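Ribulose-bisphosphate carboxylase (Alicyclobacillus acidocaldarius subsp. acidocaldarius, PDB 4NAS) belongs to the RuBisCO large-chain family, joining an N-terminal domain to a TIM-barrel domain with bound calcium. Local coordinates at residues I299-S304 / V357-G362; S304-V309 / P346-D351; F379-A384 / P399-A404. All coordinates share one frame; numbering follows the deposited sequence.

Interaction 1 of 3, residues I299-S304 / V357-G362; sequences IGIFPS and VLNAGG
Ile299 meets Val357, and Ile301 meets Asn359, in a buried side-chain contact inside the TIM barrel of this RuBisCO-family chain. Strands 299-303 and 357-359 are not neighbours in the barrel wall. Strand 333-337 stands between them in the chain, and no hydrogen bond joins the two segments directly; the CA atoms of Ile301 and Asn359 stay 8.1 Å apart. What bridges the gap is side chain alone, one apolar pair and, two residues further along both strands, one mixed pair. In the first, CG2 of Ile299 touches CG2 of Val357 at 4.0 Å, the two branched chains crossing at about a right angle. In the second, Ile301 and Asn359 cross in the same way. Asn359 holds CG anti to its backbone N (chi1 -172°), which sends the carboxamide across to the isoleucine. Its amide nitrogen is not left to apolar neighbours, since ND2 also hydrogen-bonds the backbone O of Ala335 on strand 333-337. Ile301 in turn also packs on Leu265 and His267 of the adjacent strand 264-267. ND2 of Asn359 faces both branches of Ile301 from one side, 3.6 Å from CG2 and 4.0 Å from CG1.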
loop_
_atom_site.group_PDB
_atom_site.type_symbol
_atom_site.label_atom_id
_atom_site.label_comp_id
_atom_site.label_asym_id
_atom_site.label_seq_id
_atom_site.Cartn_x
_atom_site.Cartn_y
_atom_site.Cartn_z
ATOM N N ILE B 299 6.254 -18.237 -4.481
ATOM C CA ILE B 299 7.664 -17.934 -4.321
ATOM C C ILE B 299 7.744 -16.516 -3.819
ATOM O O ILE B 299 7.091 -15.608 -4.367
ATOM C CB ILE B 299 8.435 -18.029 -5.661
ATOM C CG1 ILE B 299 8.272 -19.426 -6.275
ATOM C CG2 ILE B 299 9.926 -17.747 -5.433
ATOM C CD1 ILE B 299 8.722 -19.501 -7.713
ATOM N N GLY B 300 8.553 -16.301 -2.789
ATOM C CA GLY B 300 8.645 -14.973 -2.214
ATOM C C GLY B 300 10.071 -14.437 -2.278
ATOM O O GLY B 300 10.991 -15.055 -1.750
ATOM N N ILE B 301 10.233 -13.288 -2.929
ATOM C CA ILE B 301 11.521 -12.621 -3.088
ATOM C C ILE B 301 11.643 -11.577 -1.973
ATOM O O ILE B 301 10.707 -10.831 -1.734
ATOM C CB ILE B 301 11.566 -11.883 -4.453
ATOM C CG1 ILE B 301 11.419 -12.870 -5.620
ATOM C CG2 ILE B 301 12.814 -10.979 -4.553
ATOM C CD1 ILE B 301 11.242 -12.188 -6.987
ATOM N N PHE B 302 12.777 -11.548 -1.281
ATOM C CA PHE B 302 12.999 -10.607 -0.177
ATOM C C PHE B 302 14.507 -10.346 -0.091
ATOM O O PHE B 302 15.300 -11.149 -0.613
ATOM C CB PHE B 302 12.430 -11.170 1.162
ATOM C CG PHE B 302 12.961 -12.535 1.528
ATOM C CD1 PHE B 302 12.342 -13.683 1.056
ATOM C CD2 PHE B 302 14.106 -12.670 2.320
ATOM C CE1 PHE B 302 12.846 -14.942 1.375
ATOM C CE2 PHE B 302 14.622 -13.935 2.645
ATOM C CZ PHE B 302 13.995 -15.073 2.164
ATOM N N PRO B 303 14.928 -9.203 0.497
ATOM C CA PRO B 303 16.368 -8.898 0.562
ATOM C C PRO B 303 17.129 -9.921 1.396
ATOM O O PRO B 303 16.651 -10.229 2.496
ATOM C CB PRO B 303 16.397 -7.524 1.261
ATOM C CG PRO B 303 15.110 -6.918 0.935
ATOM C CD PRO B 303 14.106 -8.028 0.846
ATOM N N SER B 304 18.251 -10.450 0.886
ATOM C CA SER B 304 19.052 -11.447 1.616
ATOM C C SER B 304 19.883 -10.791 2.711
ATOM O O SER B 304 20.030 -9.569 2.736
ATOM C CB SER B 304 20.027 -12.186 0.696
ATOM O OG SER B 304 21.151 -11.352 0.378
ATOM N N VAL B 357 15.118 -20.862 -3.791
ATOM C CA VAL B 357 15.383 -20.427 -5.153
ATOM C C VAL B 357 16.656 -19.594 -5.133
ATOM O O VAL B 357 16.734 -18.613 -4.392
ATOM C CB VAL B 357 14.248 -19.583 -5.723
ATOM C CG1 VAL B 357 14.598 -19.122 -7.144
ATOM C CG2 VAL B 357 12.924 -20.379 -5.708
ATOM N N LEU B 358 17.660 -20.003 -5.917
ATOM C CA LEU B 358 18.855 -19.195 -6.094
ATOM C C LEU B 358 18.487 -18.058 -7.044
ATOM O O LEU B 358 18.336 -18.246 -8.249
ATOM C CB LEU B 358 20.062 -20.025 -6.590
ATOM C CG LEU B 358 20.544 -21.097 -5.603
ATOM C CD1 LEU B 358 21.396 -22.160 -6.294
ATOM C CD2 LEU B 358 21.291 -20.480 -4.419
ATOM N N ASN B 359 18.289 -16.886 -6.450
ATOM C CA ASN B 359 17.778 -15.713 -7.135
ATOM C C ASN B 359 18.965 -14.917 -7.661
ATOM O O ASN B 359 19.438 -13.986 -7.015
ATOM C CB ASN B 359 16.960 -14.890 -6.125
ATOM C CG ASN B 359 16.205 -13.743 -6.754
ATOM O OD1 ASN B 359 16.384 -13.441 -7.924
ATOM N ND2 ASN B 359 15.365 -13.076 -5.959
ATOM N N ALA B 360 19.470 -15.309 -8.824
ATOM C CA ALA B 360 20.666 -14.678 -9.356
ATOM C C ALA B 360 20.356 -13.565 -10.363
ATOM O O ALA B 360 19.444 -13.683 -11.174
ATOM C CB ALA B 360 21.558 -15.723 -9.983
ATOM N N GLY B 361 21.128 -12.489 -10.310
ATOM C CA GLY B 361 21.018 -11.428 -11.296
ATOM C C GLY B 361 22.379 -11.110 -11.880
ATOM O O GLY B 361 22.749 -11.625 -12.941
ATOM N N GLY B 362 23.129 -10.260 -11.179
ATOM C CA GLY B 362 24.516 -10.007 -11.527
ATOM C C GLY B 362 25.326 -11.286 -11.453
ATOM O O GLY B 362 26.351 -11.416 -12.120
#

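Interaction 2 of 3, residues S304-V309 / P346-D351; sequences SMYGSV and PRLYQD
Tyr306 sets CG anti to its carbonyl carbon (chi1 -58°) and reaches toward helix 345-352, where Arg347 folds back to meet it, its chain bent at chi2 and chi3. The phenol oxygen ends between two side chains one helical turn apart. Tyr306 OH donates to Asp351 OD2 at 2.6 Å, a short bond that uses the syn side of the carboxylate. OD2 lies at the ring's edge, near its plane, and the carboxylate is turned only 13° from the ring. From Arg347, NH2 donates to Tyr306 OH at 3.1 Å, with the hydroxyl close to the guanidinium plane. One hydroxyl thus both gives and receives, and the arginine would be expected to make it a better donor to the aspartate. The tyrosine comes from the loop that follows barrel strand 299-303, within a type I beta turn from Ser304 to Gly307. An ST turn steadies its backbone: Ser304 OG accepts from Tyr306 N at 2.9 Å, and the same OG bonds to Ala338 O. Further back along the ring, Tyr306 CE2 rests obliquely on Leu348 CD2 at 4.2 Å. The aliphatic part of Arg347 lies against the phenol too, its CG 3.8 Å from Tyr306 CZ.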
loop_
_atom_site.group_PDB
_atom_site.type_symbol
_atom_site.label_atom_id
_atom_site.label_comp_id
_atom_site.label_asym_id
_atom_site.label_seq_id
_atom_site.Cartn_x
_atom_site.Cartn_y
_atom_site.Cartn_z
ATOM N N SER B 304 18.251 -10.450 0.886
ATOM C CA SER B 304 19.052 -11.447 1.616
ATOM C C SER B 304 19.883 -10.791 2.711
ATOM O O SER B 304 20.030 -9.569 2.736
ATOM C CB SER B 304 20.027 -12.186 0.696
ATOM O OG SER B 304 21.151 -11.352 0.378
HETATM N N MSE B 305 20.469 -11.623 3.578
HETATM C CA MSE B 305 21.336 -11.142 4.634
HETATM C C MSE B 305 22.714 -10.875 4.058
HETATM O O MSE B 305 23.627 -10.519 4.799
HETATM C CB MSE B 305 21.439 -12.174 5.759
HETATM C CG MSE B 305 20.251 -12.201 6.707
HETATM SE SE MSE B 305 20.163 -10.533 7.701
HETATM C CE MSE B 305 21.477 -10.968 9.082
ATOM N N TYR B 306 22.849 -11.028 2.741
ATOM C CA TYR B 306 24.154 -10.946 2.065
ATOM C C TYR B 306 24.341 -9.716 1.145
ATOM O O TYR B 306 25.412 -9.512 0.552
ATOM C CB TYR B 306 24.445 -12.289 1.347
ATOM C CG TYR B 306 24.430 -13.430 2.358
ATOM C CD1 TYR B 306 25.437 -13.548 3.304
ATOM C CD2 TYR B 306 23.365 -14.318 2.430
ATOM C CE1 TYR B 306 25.416 -14.551 4.269
ATOM C CE2 TYR B 306 23.328 -15.323 3.392
ATOM C CZ TYR B 306 24.362 -15.432 4.309
ATOM O OH TYR B 306 24.352 -16.421 5.268
ATOM N N GLY B 307 23.316 -8.887 1.026
ATOM C CA GLY B 307 23.410 -7.672 0.222
ATOM C C GLY B 307 23.823 -6.468 1.056
ATOM O O GLY B 307 24.096 -6.604 2.246
ATOM N N SER B 308 23.856 -5.289 0.437
ATOM C CA SER B 308 24.341 -4.074 1.093
ATOM C C SER B 308 23.442 -3.643 2.243
ATOM O O SER B 308 23.907 -3.146 3.269
ATOM C CB SER B 308 24.440 -2.923 0.083
ATOM O OG SER B 308 25.266 -3.264 -1.011
ATOM N N VAL B 309 22.146 -3.826 2.043
ATOM C CA VAL B 309 21.147 -3.466 3.027
ATOM C C VAL B 309 20.287 -4.702 3.269
ATOM O O VAL B 309 19.658 -5.212 2.344
ATOM C CB VAL B 309 20.262 -2.322 2.506
ATOM C CG1 VAL B 309 19.124 -2.031 3.491
ATOM C CG2 VAL B 309 21.109 -1.073 2.207
ATOM N N PRO B 346 26.993 -22.946 -0.749
ATOM C CA PRO B 346 27.006 -23.808 0.437
ATOM C C PRO B 346 26.429 -23.131 1.679
ATOM O O PRO B 346 25.778 -23.788 2.480
ATOM C CB PRO B 346 28.500 -24.090 0.650
ATOM C CG PRO B 346 29.117 -23.900 -0.690
ATOM C CD PRO B 346 28.350 -22.759 -1.297
ATOM N N ARG B 347 26.698 -21.842 1.851
ATOM C CA ARG B 347 26.116 -21.095 2.958
ATOM C C ARG B 347 24.617 -21.054 2.787
ATOM O O ARG B 347 23.867 -21.180 3.763
ATOM C CB ARG B 347 26.687 -19.673 3.036
ATOM C CG ARG B 347 26.029 -18.785 4.092
ATOM C CD ARG B 347 26.012 -19.435 5.493
ATOM N NE ARG B 347 27.296 -19.308 6.178
ATOM C CZ ARG B 347 27.663 -18.227 6.860
ATOM N NH1 ARG B 347 28.848 -18.186 7.445
ATOM N NH2 ARG B 347 26.841 -17.181 6.947
ATOM N N LEU B 348 24.171 -20.877 1.549
ATOM C CA LEU B 348 22.733 -20.842 1.289
ATOM C C LEU B 348 22.052 -22.175 1.599
ATOM O O LEU B 348 20.923 -22.194 2.080
ATOM C CB LEU B 348 22.431 -20.343 -0.128
ATOM C CG LEU B 348 22.715 -18.841 -0.286
ATOM C CD1 LEU B 348 22.706 -18.402 -1.755
ATOM C CD2 LEU B 348 21.719 -18.001 0.547
ATOM N N TYR B 349 22.741 -23.287 1.346
ATOM C CA TYR B 349 22.216 -24.593 1.736
ATOM C C TYR B 349 22.029 -24.665 3.250
ATOM O O TYR B 349 21.059 -25.230 3.749
ATOM C CB TYR B 349 23.170 -25.699 1.311
ATOM C CG TYR B 349 22.878 -26.348 -0.020
ATOM C CD1 TYR B 349 23.382 -25.806 -1.201
ATOM C CD2 TYR B 349 22.157 -27.537 -0.098
ATOM C CE1 TYR B 349 23.151 -26.413 -2.421
ATOM C CE2 TYR B 349 21.919 -28.152 -1.326
ATOM C CZ TYR B 349 22.423 -27.580 -2.481
ATOM O OH TYR B 349 22.199 -28.159 -3.710
ATOM N N GLN B 350 22.977 -24.091 3.978
ATOM C CA GLN B 350 22.933 -24.128 5.430
ATOM C C GLN B 350 21.832 -23.235 5.978
ATOM O O GLN B 350 21.112 -23.641 6.880
ATOM C CB GLN B 350 24.296 -23.763 6.006
ATOM C CG GLN B 350 25.324 -24.829 5.741
ATOM C CD GLN B 350 26.695 -24.396 6.135
ATOM O OE1 GLN B 350 26.987 -23.201 6.195
ATOM N NE2 GLN B 350 27.552 -25.359 6.421
ATOM N N ASP B 351 21.665 -22.052 5.384
ATOM C CA ASP B 351 20.610 -21.120 5.779
ATOM C C ASP B 351 19.195 -21.618 5.452
ATOM O O ASP B 351 18.277 -21.487 6.267
ATOM C CB ASP B 351 20.799 -19.745 5.116
ATOM C CG ASP B 351 21.935 -18.933 5.724
ATOM O OD1 ASP B 351 22.550 -19.383 6.705
ATOM O OD2 ASP B 351 22.217 -17.830 5.215
#

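Interaction 3 of 3, residues F379-A384 / P399-A404; sequences FDAIWA and PALRQA
Asp380 reaches from helix 371-386 onto the first turn of helix 399-408, in the C-terminal part of the RuBisCO large-chain fold, where segments 379-384 and 399-404 cross at -101°. Its CB sits against CB of Leu401 at 3.7 Å, where the helices come close enough for the CA atoms of these two residues to stand 5.9 Å apart. Beyond CB, the carboxylate turns along helix 399-408 toward its N-terminal end, with CG anti to the carbonyl carbon (chi1 -70°). At the tip, OD2 does the polar work. It takes a weak hydrogen bond from Leu401 N, 3.4 Å away, and a shorter one, donated by a water at 2.7 Å. That water accepts in turn from Ala400 N at 2.9 Å, so one oxygen serves two successive amides of the first turn, one directly and one through solvent. A negative group here would probably be stabilised by the helix dipole, and Arg398 also touches the Asp380 side chain. Next to this polar end, Ala381 CB packs on Leu401 CD1 at 4.2 Å, and both residues also meet Leu391 of helix 391-394. Close by, the methyl CB of Ala400 lies 3.2 Å from OD2 of Asp380.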
loop_
_atom_site.group_PDB
_atom_site.type_symbol
_atom_site.label_atom_id
_atom_site.label_comp_id
_atom_site.label_asym_id
_atom_site.label_seq_id
_atom_site.Cartn_x
_atom_site.Cartn_y
_atom_site.Cartn_z
ATOM N N PHE B 379 24.942 -24.482 -11.006
ATOM C CA PHE B 379 24.801 -25.924 -11.060
ATOM C C PHE B 379 26.083 -26.679 -10.644
ATOM O O PHE B 379 26.004 -27.735 -10.006
ATOM C CB PHE B 379 24.242 -26.356 -12.428
ATOM C CG PHE B 379 22.765 -26.072 -12.585
ATOM C CD1 PHE B 379 21.819 -26.879 -11.959
ATOM C CD2 PHE B 379 22.321 -24.992 -13.330
ATOM C CE1 PHE B 379 20.457 -26.617 -12.075
ATOM C CE2 PHE B 379 20.947 -24.723 -13.452
ATOM C CZ PHE B 379 20.022 -25.540 -12.828
ATOM N N ASP B 380 27.254 -26.116 -10.949
ATOM C CA ASP B 380 28.531 -26.703 -10.509
ATOM C C ASP B 380 28.665 -26.726 -8.971
ATOM O O ASP B 380 29.115 -27.718 -8.372
ATOM C CB ASP B 380 29.722 -25.945 -11.124
ATOM C CG ASP B 380 29.858 -26.165 -12.631
ATOM O OD1 ASP B 380 29.456 -27.243 -13.114
ATOM O OD2 ASP B 380 30.383 -25.257 -13.330
ATOM N N ALA B 381 28.273 -25.626 -8.346
ATOM C CA ALA B 381 28.274 -25.502 -6.890
ATOM C C ALA B 381 27.231 -26.405 -6.242
ATOM O O ALA B 381 27.468 -26.981 -5.182
ATOM C CB ALA B 381 28.034 -24.047 -6.490
ATOM N N ILE B 382 26.064 -26.505 -6.868
ATOM C CA ILE B 382 25.047 -27.450 -6.421
ATOM C C ILE B 382 25.633 -28.860 -6.435
ATOM O O ILE B 382 25.511 -29.610 -5.462
ATOM C CB ILE B 382 23.764 -27.350 -7.279
ATOM C CG1 ILE B 382 22.981 -26.087 -6.884
ATOM C CG2 ILE B 382 22.902 -28.624 -7.131
ATOM C CD1 ILE B 382 21.665 -25.878 -7.638
ATOM N N TRP B 383 26.304 -29.208 -7.526
ATOM C CA TRP B 383 26.974 -30.506 -7.621
ATOM C C TRP B 383 27.992 -30.715 -6.500
ATOM O O TRP B 383 28.043 -31.782 -5.886
ATOM C CB TRP B 383 27.656 -30.689 -8.980
ATOM C CG TRP B 383 28.294 -32.050 -9.118
ATOM C CD1 TRP B 383 27.724 -33.171 -9.647
ATOM C CD2 TRP B 383 29.609 -32.432 -8.698
ATOM N NE1 TRP B 383 28.602 -34.225 -9.591
ATOM C CE2 TRP B 383 29.768 -33.798 -9.014
ATOM C CE3 TRP B 383 30.669 -31.751 -8.090
ATOM C CZ2 TRP B 383 30.943 -34.497 -8.739
ATOM C CZ3 TRP B 383 31.832 -32.447 -7.817
ATOM C CH2 TRP B 383 31.959 -33.807 -8.140
ATOM N N ALA B 384 28.790 -29.691 -6.232
ATOM C CA ALA B 384 29.853 -29.827 -5.247
ATOM C C ALA B 384 29.245 -30.133 -3.887
ATOM O O ALA B 384 29.686 -31.051 -3.192
ATOM C CB ALA B 384 30.717 -28.567 -5.191
ATOM N N PRO B 399 35.249 -25.227 -15.270
ATOM C CA PRO B 399 35.700 -23.857 -15.539
ATOM C C PRO B 399 34.671 -22.784 -15.156
ATOM O O PRO B 399 35.080 -21.682 -14.799
ATOM C CB PRO B 399 35.962 -23.860 -17.051
ATOM C CG PRO B 399 35.136 -24.980 -17.574
ATOM C CD PRO B 399 35.163 -26.025 -16.506
ATOM N N ALA B 400 33.381 -23.089 -15.224
ATOM C CA ALA B 400 32.362 -22.093 -14.850
ATOM C C ALA B 400 32.507 -21.683 -13.389
ATOM O O ALA B 400 32.682 -20.500 -13.078
ATOM C CB ALA B 400 30.963 -22.618 -15.135
ATOM N N LEU B 401 32.445 -22.668 -12.499
ATOM C CA LEU B 401 32.636 -22.433 -11.073
ATOM C C LEU B 401 33.967 -21.743 -10.810
ATOM O O LEU B 401 34.060 -20.845 -9.977
ATOM C CB LEU B 401 32.582 -23.753 -10.302
ATOM C CG LEU B 401 32.783 -23.661 -8.785
ATOM C CD1 LEU B 401 31.698 -22.779 -8.143
ATOM C CD2 LEU B 401 32.801 -25.037 -8.151
ATOM N N ARG B 402 35.000 -22.180 -11.531
ATOM C CA ARG B 402 36.334 -21.608 -11.418
ATOM C C ARG B 402 36.320 -20.087 -11.627
ATOM O O ARG B 402 36.816 -19.331 -10.795
ATOM C CB ARG B 402 37.241 -22.278 -12.454
ATOM C CG ARG B 402 38.628 -21.709 -12.588
ATOM C CD ARG B 402 39.272 -22.263 -13.857
ATOM N NE ARG B 402 39.085 -21.386 -15.017
ATOM C CZ ARG B 402 39.138 -21.795 -16.286
ATOM N NH1 ARG B 402 38.972 -20.924 -17.278
ATOM N NH2 ARG B 402 39.347 -23.075 -16.567
ATOM N N GLN B 403 35.753 -19.645 -12.744
ATOM C CA GLN B 403 35.645 -18.218 -13.032
ATOM C C GLN B 403 34.825 -17.476 -11.973
ATOM O O GLN B 403 35.175 -16.361 -11.566
ATOM C CB GLN B 403 35.052 -17.999 -14.427
ATOM C CG GLN B 403 36.000 -18.410 -15.549
ATOM C CD GLN B 403 35.433 -18.175 -16.936
ATOM O OE1 GLN B 403 34.517 -18.872 -17.372
ATOM N NE2 GLN B 403 35.999 -17.195 -17.653
ATOM N N ALA B 404 33.745 -18.107 -11.522
ATOM C CA ALA B 404 32.860 -17.504 -10.530
ATOM C C ALA B 404 33.578 -17.352 -9.212
ATOM O O ALA B 404 33.434 -16.339 -8.547
ATOM C CB ALA B 404 31.609 -18.343 -10.343
HETATM O O HOH W 1 31.980 -25.609 -15.498
#

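How the interactions relate
Interactions 1 and 2 share Ser304, and their centres lie 10 Å apart. Helix 345-352 is followed, after a short linker, by strand 357-359, so the partners follow each other in the chain as well; Leu358 CD2 packs on Leu348 CD1 at 3.7 Å. Interaction 3 lies further out, 19 Å from interaction 1 and 18 Å from interaction 2 between centres. Ile382 joins it to both: its CD1 is 4.0 Å from Leu358 CD1, and its CG2 is 3.5 Å from Tyr349 OH. Of the three, interaction 1 has a side chain near bound calcium, with Asn359 about 8 Å from the ion.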